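Local coordinates for protein PHB depolymerase (Penicillium funiculosum, PDB 2D81) that hydrolyses the ester bonds of the biopolyester polyhydroxybutyrate, using an alpha/beta-hydrolase fold that is circularly permuted, at residues Y94-S99 / V128-A133; V134-T139 / S158-D163; N53-S58 / H270-G275. All blocks are in the same frame, centred on the assembly; numbering follows the deposited sequence.

Contact 1 (Y94-S99 / V128-A133); sequences YMWTGS and VTTTGA
M95, T97 and S99 pair with V128 and T130 through four backbone hydrogen bonds, the last from S99 just beyond the parallel strands 92-98 and 125-130. V128 N gives to M95 O at 2.8 Å, T97 N to V128 O, T130 N to T97 O, and S99 N closes the series on T130 O. Between them, CA-H...O contacts such as W96 CA to V128 O fill in the pattern.

Two side-chain bonds are nearly straight. The indole N-H of W96 points at T130 OG1, 2.8 Å from NE1 and 3° out of the ring plane, with an N-H...O angle of 171°; the indole reaches there because CG is anti to the backbone N (chi1 177°). Past the strand ends, G132 N donates to S99 OG at 2.8 Å, so the serine hydroxyl grips the type II turn T130-A133.

Among apolar contacts, W96 CD1 lies 4.0 Å from V128 CG1, and W96 CZ2 3.9 Å from A133 CB. Y94 CE1 touches V128 CG2, while Y94 OH turns to Y162.

On the other face the T97 and T129 side chains lie side by side, methyl CG2 of T97 against T129 OG1.

These strands belong to a beta-alpha-beta unit with helix 106-116, at one edge of the central sheet. The in-plane indole bond gives a buried N-H its acceptor and holds the tryptophan ring across the strand pair.

Contact 2 (V134-T139 / S158-D163); sequences VHTFPT and SNCNYD
T136 turns OG1 away from its own backbone N (chi1 -168°), which brings it to 2.7 Å from S158 OG, the hydroxyl to which it donates. T139 instead holds OG1 between N and carbonyl carbon (chi1 80°), which drops it onto S158 O.

That carbonyl is gripped twice by one residue: T139 N donates at 2.9 Å, and T139 OG1 comes from above the plane at 2.8 Å. S158 N answers on F137 O, completing the short parallel pairing of strands 137-139 and 157-159. T139 O is also doubly held, by C160 N at 2.8 Å and by Y162 N at 3.2 Å, the two donors arriving from opposite faces of its plane. N159 opens an Asx turn, its OD1 accepting from N161 N.

Apolar contact gathers on P138. Its CB meets the edge of the Y162 ring, 4.0 Å from CD1, and also packs on C160 CB. The methyl CG2 of T136 lies 3.7 Å from C160 SG, which is in disulfide linkage with C149. An alanine at T136 would lose both the hydroxyl and this methyl, and would probably leave S158 OG without its threonine donor and the sulfur less closely packed.

H135, which lines the trimer pocket, directly precedes T136, and its ND1 is hydrogen-bonded to D101. The T136-S158 hydroxyl pair and two carbonyl oxygens, each accepting two hydrogen bonds, thus join the backbone just after H135 to a segment held by the C149-C160 disulfide.

Contact 3 (N53-S58 / H270-G275); sequences NQYYTS and HAIWNG. With RB3 ((1R)-3-{[(1R)-3-methoxy-1-methyl-3-oxopropyl]oxy}-1-methyl-3-oxopropyl (3R)-3-hydroxybutanoate), chain C.
The loop 53-58 carries Y56, one of the residues lining the pocket of the bound hydroxybutyrate trimer; here it meets the segment 270-275, which leaves strand 269-271. The single direct hydrogen bond between the two runs from N274 ND2 to Q54 O, 2.9 Å long. N274 holds CG between its backbone N and carbonyl carbon (chi1 78°), which points the amide at Q54 O. The oxygen lies close to the amide plane of N274, but the donor stands 81° out of the Q54 carbonyl plane, over its pi face.

The Y55 ring leans on the backbone of the other segment, with CE1 3.6 Å from G275 CA and N274 O near its edge. G275, whose backbone angles by themselves call for glycine, lets the ring come this close. Two waters complete the join: one links Y55 OH to G275 O, the other accepts from Y56 N at 2.9 Å and donates to N274 O. I272 CD1 makes loose contacts at 4.5 Å with both Y55 CE1 and Y56 CD2. From the Y56 ring, CD1 reaches methyl C4B of the trimer at 3.7 Å.

Around this surface contact, N53 rests on helix 68-77, whereas Y56 and I272 both touch L278 on strand 277-280, the antiparallel partner of strand 269-271.

How the contacts relate
From the N terminus, the chain first meets 53-58, within the loop between strand 39-43 and helix 68-77, whose partner 270-275 comes more than 200 residues later. Contact 3 closes a long loop, with contacts 1 and 2 nested inside. Contact 1 closes first, around helix 106-116; contact 2 opens directly afterwards at V134 and closes at 158-163, in series with it. They touch: the Y94 and Y162 hydroxyls are probably hydrogen-bonded, and the W96 and Y162 rings meet nearly parallel. Thus strand 92-98, next to the central sheet's edge, is tied to the turn after the small two-strand sheet; contact 3 lies apart, its centre about 26 Å from contact 1's and about 29 Å from contact 2's.

Contact 1 (Y94-S99 / V128-A133)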
# COMPACT_ATOMS: atom_id res chain seq x y z
N TYR A 94 -3.13 -0.61 -10.52
CA TYR A 94 -4.53 -0.84 -10.15
C TYR A 94 -4.99 0.28 -9.22
O TYR A 94 -4.29 0.64 -8.28
CB TYR A 94 -4.67 -2.19 -9.45
CG TYR A 94 -6.04 -2.42 -8.85
CD1 TYR A 94 -7.08 -2.94 -9.62
CD2 TYR A 94 -6.31 -2.08 -7.53
CE1 TYR A 94 -8.35 -3.12 -9.09
CE2 TYR A 94 -7.58 -2.26 -6.98
CZ TYR A 94 -8.59 -2.78 -7.77
OH TYR A 94 -9.84 -2.95 -7.23
N MET A 95 -6.17 0.83 -9.49
CA MET A 95 -6.73 1.89 -8.67
C MET A 95 -8.21 1.62 -8.38
O MET A 95 -8.94 1.17 -9.25
CB MET A 95 -6.57 3.24 -9.36
CG MET A 95 -5.14 3.73 -9.40
SD MET A 95 -4.94 5.23 -10.38
CE MET A 95 -4.79 4.51 -12.01
N TRP A 96 -8.63 1.89 -7.14
CA TRP A 96 -10.00 1.64 -6.72
C TRP A 96 -10.53 2.76 -5.85
O TRP A 96 -9.80 3.32 -5.02
CB TRP A 96 -10.09 0.33 -5.93
CG TRP A 96 -11.47 0.04 -5.40
CD1 TRP A 96 -12.49 -0.59 -6.07
CD2 TRP A 96 -12.00 0.40 -4.11
NE1 TRP A 96 -13.62 -0.63 -5.28
CE2 TRP A 96 -13.34 -0.04 -4.07
CE3 TRP A 96 -11.47 1.05 -2.99
CZ2 TRP A 96 -14.16 0.15 -2.95
CZ3 TRP A 96 -12.29 1.24 -1.88
CH2 TRP A 96 -13.62 0.79 -1.87
N THR A 97 -11.80 3.10 -6.03
CA THR A 97 -12.48 3.98 -5.11
C THR A 97 -13.92 3.52 -4.93
O THR A 97 -14.52 2.94 -5.85
CB THR A 97 -12.47 5.43 -5.62
OG1 THR A 97 -13.12 6.28 -4.66
CG2 THR A 97 -13.19 5.54 -6.95
N GLY A 98 -14.47 3.77 -3.75
CA GLY A 98 -15.91 3.64 -3.58
C GLY A 98 -16.55 4.93 -4.05
O GLY A 98 -15.98 6.01 -3.86
N SER A 99 -17.73 4.84 -4.66
CA SER A 99 -18.36 6.04 -5.21
C SER A 99 -18.91 6.93 -4.09
O SER A 99 -19.12 8.12 -4.30
CB SER A 99 -19.50 5.65 -6.17
OG SER A 99 -20.61 5.11 -5.48
N VAL A 128 -11.11 1.17 -11.03
CA VAL A 128 -12.40 0.58 -10.69
C VAL A 128 -13.14 1.41 -9.64
O VAL A 128 -12.55 1.84 -8.65
CB VAL A 128 -12.23 -0.86 -10.16
CG1 VAL A 128 -13.57 -1.45 -9.78
CG2 VAL A 128 -11.55 -1.71 -11.22
N THR A 129 -14.43 1.62 -9.87
CA THR A 129 -15.28 2.25 -8.88
C THR A 129 -16.36 1.27 -8.44
O THR A 129 -17.07 0.70 -9.28
CB THR A 129 -15.97 3.52 -9.44
OG1 THR A 129 -14.97 4.45 -9.88
CG2 THR A 129 -16.84 4.18 -8.38
N THR A 130 -16.48 1.06 -7.14
CA THR A 130 -17.58 0.26 -6.61
C THR A 130 -18.70 1.19 -6.16
O THR A 130 -18.52 2.02 -5.26
CB THR A 130 -17.13 -0.60 -5.42
OG1 THR A 130 -16.18 -1.57 -5.87
CG2 THR A 130 -18.32 -1.32 -4.79
N THR A 131 -19.85 1.06 -6.81
CA THR A 131 -21.00 1.92 -6.53
C THR A 131 -21.50 1.70 -5.11
O THR A 131 -21.81 0.58 -4.72
CB THR A 131 -22.15 1.63 -7.52
OG1 THR A 131 -21.69 1.87 -8.86
CG2 THR A 131 -23.34 2.53 -7.22
N GLY A 132 -21.59 2.79 -4.34
CA GLY A 132 -22.17 2.71 -3.01
C GLY A 132 -21.19 2.46 -1.89
O GLY A 132 -21.54 2.60 -0.71
N ALA A 133 -19.95 2.09 -2.23
CA ALA A 133 -18.94 1.81 -1.21
C ALA A 133 -18.40 3.11 -0.62
O ALA A 133 -18.16 4.08 -1.34
CB ALA A 133 -17.81 0.99 -1.81

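Contact 2 (V134-T139 / S158-D163)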
# COMPACT_ATOMS: atom_id res chain seq x y z
N VAL A 134 -18.20 3.12 0.70
CA VAL A 134 -17.61 4.28 1.36
C VAL A 134 -16.11 4.07 1.56
O VAL A 134 -15.51 3.19 0.93
CB VAL A 134 -18.27 4.54 2.73
CG1 VAL A 134 -19.77 4.79 2.54
CG2 VAL A 134 -18.04 3.36 3.66
N HIS A 135 -15.51 4.87 2.44
CA HIS A 135 -14.11 4.70 2.77
C HIS A 135 -13.89 3.47 3.64
O HIS A 135 -14.08 3.51 4.86
CB HIS A 135 -13.59 5.94 3.49
CG HIS A 135 -12.10 6.04 3.52
ND1 HIS A 135 -11.36 6.31 2.39
CD2 HIS A 135 -11.21 5.86 4.52
CE1 HIS A 135 -10.07 6.29 2.70
NE2 HIS A 135 -9.96 6.02 3.99
N THR A 136 -13.49 2.37 3.01
CA THR A 136 -13.31 1.10 3.70
C THR A 136 -12.59 0.17 2.72
O THR A 136 -12.61 0.42 1.51
CB THR A 136 -14.69 0.50 4.08
OG1 THR A 136 -14.49 -0.60 4.99
CG2 THR A 136 -15.41 -0.01 2.84
N PHE A 137 -11.95 -0.87 3.23
CA PHE A 137 -11.32 -1.84 2.34
C PHE A 137 -12.39 -2.79 1.79
O PHE A 137 -13.10 -3.43 2.55
CB PHE A 137 -10.26 -2.66 3.06
CG PHE A 137 -9.33 -3.39 2.13
CD1 PHE A 137 -8.10 -2.84 1.79
CD2 PHE A 137 -9.72 -4.59 1.54
CE1 PHE A 137 -7.27 -3.47 0.86
CE2 PHE A 137 -8.90 -5.22 0.61
CZ PHE A 137 -7.67 -4.66 0.27
N PRO A 138 -12.50 -2.88 0.45
CA PRO A 138 -13.50 -3.75 -0.18
C PRO A 138 -13.13 -5.24 -0.26
O PRO A 138 -12.13 -5.60 -0.89
CB PRO A 138 -13.66 -3.14 -1.56
CG PRO A 138 -12.25 -2.71 -1.87
CD PRO A 138 -11.78 -2.09 -0.56
N THR A 139 -13.94 -6.09 0.37
CA THR A 139 -13.81 -7.53 0.19
C THR A 139 -15.16 -8.10 -0.24
O THR A 139 -16.13 -7.36 -0.39
CB THR A 139 -13.38 -8.23 1.49
OG1 THR A 139 -14.51 -8.40 2.34
CG2 THR A 139 -12.34 -7.39 2.21
N SER A 158 -14.69 -4.23 4.92
CA SER A 158 -16.11 -4.50 4.71
C SER A 158 -16.36 -5.59 3.68
O SER A 158 -15.51 -5.88 2.84
CB SER A 158 -16.82 -3.22 4.23
OG SER A 158 -16.67 -2.16 5.16
N ASN A 159 -17.54 -6.19 3.75
CA ASN A 159 -18.05 -6.96 2.63
C ASN A 159 -18.74 -5.99 1.68
O ASN A 159 -19.90 -5.63 1.87
CB ASN A 159 -19.06 -8.02 3.11
CG ASN A 159 -19.46 -8.97 2.00
OD1 ASN A 159 -19.33 -8.66 0.81
ND2 ASN A 159 -19.97 -10.14 2.38
N CYS A 160 -18.01 -5.55 0.66
CA CYS A 160 -18.55 -4.65 -0.35
C CYS A 160 -19.01 -5.42 -1.58
O CYS A 160 -19.21 -4.83 -2.64
CB CYS A 160 -17.49 -3.63 -0.77
SG CYS A 160 -16.97 -2.47 0.53
N ASN A 161 -19.16 -6.73 -1.44
CA ASN A 161 -19.51 -7.59 -2.57
C ASN A 161 -18.53 -7.35 -3.71
O ASN A 161 -18.90 -7.37 -4.89
CB ASN A 161 -20.95 -7.31 -3.03
CG ASN A 161 -21.43 -8.29 -4.08
OD1 ASN A 161 -21.27 -9.50 -3.93
ND2 ASN A 161 -22.03 -7.77 -5.14
N TYR A 162 -17.28 -7.10 -3.35
CA TYR A 162 -16.21 -6.91 -4.32
C TYR A 162 -14.89 -7.34 -3.72
O TYR A 162 -14.45 -6.81 -2.69
CB TYR A 162 -16.13 -5.44 -4.74
CG TYR A 162 -15.01 -5.13 -5.71
CD1 TYR A 162 -13.90 -4.39 -5.31
CD2 TYR A 162 -15.06 -5.59 -7.03
CE1 TYR A 162 -12.87 -4.09 -6.22
CE2 TYR A 162 -14.04 -5.30 -7.93
CZ TYR A 162 -12.95 -4.55 -7.52
OH TYR A 162 -11.95 -4.26 -8.43
N ASP A 163 -14.26 -8.32 -4.36
CA ASP A 163 -12.98 -8.85 -3.91
C ASP A 163 -11.85 -7.92 -4.35
O ASP A 163 -11.25 -8.12 -5.41
CB ASP A 163 -12.77 -10.25 -4.50
CG ASP A 163 -11.50 -10.92 -4.01
OD1 ASP A 163 -11.19 -12.02 -4.50
OD2 ASP A 163 -10.80 -10.35 -3.14

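Contact 3 (N53-S58 / H270-G275)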
# COMPACT_ATOMS: atom_id res chain seq x y z
N ASN A 53 2.62 20.77 -1.29
CA ASN A 53 2.45 22.20 -1.56
C ASN A 53 1.01 22.69 -1.50
O ASN A 53 0.71 23.82 -1.88
CB ASN A 53 3.06 22.55 -2.92
CG ASN A 53 4.56 22.31 -2.96
OD1 ASN A 53 5.03 21.33 -3.53
ND2 ASN A 53 5.32 23.21 -2.34
N GLN A 54 0.12 21.83 -1.01
CA GLN A 54 -1.23 22.25 -0.65
C GLN A 54 -1.61 21.49 0.61
O GLN A 54 -1.08 20.40 0.87
CB GLN A 54 -2.21 21.93 -1.79
CG GLN A 54 -2.47 20.45 -2.01
CD GLN A 54 -2.99 20.15 -3.40
OE1 GLN A 54 -3.88 20.84 -3.91
NE2 GLN A 54 -2.45 19.10 -4.03
N TYR A 55 -2.51 22.05 1.41
CA TYR A 55 -2.79 21.46 2.71
C TYR A 55 -3.42 20.08 2.52
O TYR A 55 -4.16 19.85 1.57
CB TYR A 55 -3.72 22.36 3.52
CG TYR A 55 -3.69 22.05 5.00
CD1 TYR A 55 -2.52 22.21 5.74
CD2 TYR A 55 -4.83 21.58 5.66
CE1 TYR A 55 -2.47 21.91 7.10
CE2 TYR A 55 -4.79 21.27 7.02
CZ TYR A 55 -3.61 21.44 7.73
OH TYR A 55 -3.57 21.14 9.07
N TYR A 56 -3.10 19.15 3.42
CA TYR A 56 -3.43 17.75 3.20
C TYR A 56 -4.94 17.51 3.12
O TYR A 56 -5.38 16.57 2.45
CB TYR A 56 -2.81 16.88 4.30
CG TYR A 56 -3.55 16.92 5.62
CD1 TYR A 56 -4.61 16.06 5.87
CD2 TYR A 56 -3.20 17.85 6.60
CE1 TYR A 56 -5.31 16.11 7.07
CE2 TYR A 56 -3.90 17.92 7.80
CZ TYR A 56 -4.95 17.05 8.03
OH TYR A 56 -5.65 17.11 9.22
N THR A 57 -5.74 18.35 3.78
CA THR A 57 -7.19 18.18 3.72
C THR A 57 -7.73 18.49 2.33
O THR A 57 -8.83 18.05 1.97
CB THR A 57 -7.93 19.07 4.75
OG1 THR A 57 -7.61 20.45 4.52
CG2 THR A 57 -7.53 18.70 6.18
N SER A 58 -6.97 19.23 1.54
CA SER A 58 -7.32 19.47 0.15
C SER A 58 -7.11 18.20 -0.68
O SER A 58 -7.58 18.11 -1.81
CB SER A 58 -6.48 20.61 -0.44
OG SER A 58 -6.82 21.85 0.14
N HIS A 270 4.43 17.10 15.01
CA HIS A 270 5.50 17.23 14.03
C HIS A 270 5.21 18.38 13.07
O HIS A 270 4.06 18.58 12.67
CB HIS A 270 5.62 15.95 13.20
CG HIS A 270 5.99 14.74 14.01
ND1 HIS A 270 7.29 14.48 14.42
CD2 HIS A 270 5.24 13.71 14.47
CE1 HIS A 270 7.31 13.35 15.10
NE2 HIS A 270 6.08 12.87 15.15
N ALA A 271 6.25 19.11 12.68
CA ALA A 271 6.13 20.02 11.55
C ALA A 271 5.91 19.17 10.30
O ALA A 271 6.60 18.16 10.11
CB ALA A 271 7.40 20.85 11.41
N ILE A 272 4.96 19.55 9.47
CA ILE A 272 4.72 18.82 8.23
C ILE A 272 5.04 19.69 7.02
O ILE A 272 5.50 20.82 7.18
CB ILE A 272 3.26 18.31 8.14
CG1 ILE A 272 2.28 19.46 8.36
CG2 ILE A 272 3.03 17.22 9.18
CD1 ILE A 272 0.82 19.06 8.13
N TRP A 273 4.83 19.15 5.82
CA TRP A 273 5.24 19.86 4.61
C TRP A 273 4.72 21.29 4.52
O TRP A 273 5.46 22.20 4.18
CB TRP A 273 4.82 19.09 3.36
CG TRP A 273 5.76 17.99 2.97
CD1 TRP A 273 7.12 18.00 3.06
CD2 TRP A 273 5.40 16.73 2.38
NE1 TRP A 273 7.64 16.83 2.56
CE2 TRP A 273 6.61 16.03 2.13
CE3 TRP A 273 4.19 16.13 2.03
CZ2 TRP A 273 6.63 14.76 1.54
CZ3 TRP A 273 4.21 14.87 1.44
CH2 TRP A 273 5.42 14.20 1.21
N ASN A 274 3.44 21.48 4.83
CA ASN A 274 2.86 22.82 4.79
C ASN A 274 1.65 22.92 5.70
O ASN A 274 0.98 21.92 5.97
CB ASN A 274 2.47 23.19 3.36
CG ASN A 274 1.17 22.54 2.92
OD1 ASN A 274 0.08 23.06 3.20
ND2 ASN A 274 1.27 21.40 2.25
N GLY A 275 1.37 24.13 6.18
CA GLY A 275 0.22 24.34 7.04
C GLY A 275 0.52 24.21 8.52
O GLY A 275 -0.38 24.25 9.35
O1M RB3 C . -9.46 9.33 7.14
C1A RB3 C . -8.41 8.69 6.91
O1A RB3 C . -7.77 8.00 7.73
C2A RB3 C . -7.86 8.76 5.48
C3A RB3 C . -6.42 9.28 5.46
C4A RB3 C . -5.94 9.34 4.01
O3A RB3 C . -6.39 10.59 6.04
C1B RB3 C . -5.27 10.81 6.79
O1B RB3 C . -4.25 10.15 6.59
C2B RB3 C . -5.32 11.88 7.87
C3B RB3 C . -3.93 12.30 8.38
C4B RB3 C . -3.10 12.95 7.27
O3B RB3 C . -4.09 13.25 9.44
C1C RB3 C . -4.28 12.66 10.65
O1C RB3 C . -4.90 11.60 10.74
C2C RB3 C . -3.71 13.33 11.90
C3C RB3 C . -4.82 13.67 12.89
C4C RB3 C . -4.25 14.37 14.13
O3C RB3 C . -5.79 14.51 12.26
O HOH W 1 -1.22 21.78 10.14
O HOH W 2 -0.65 19.70 4.85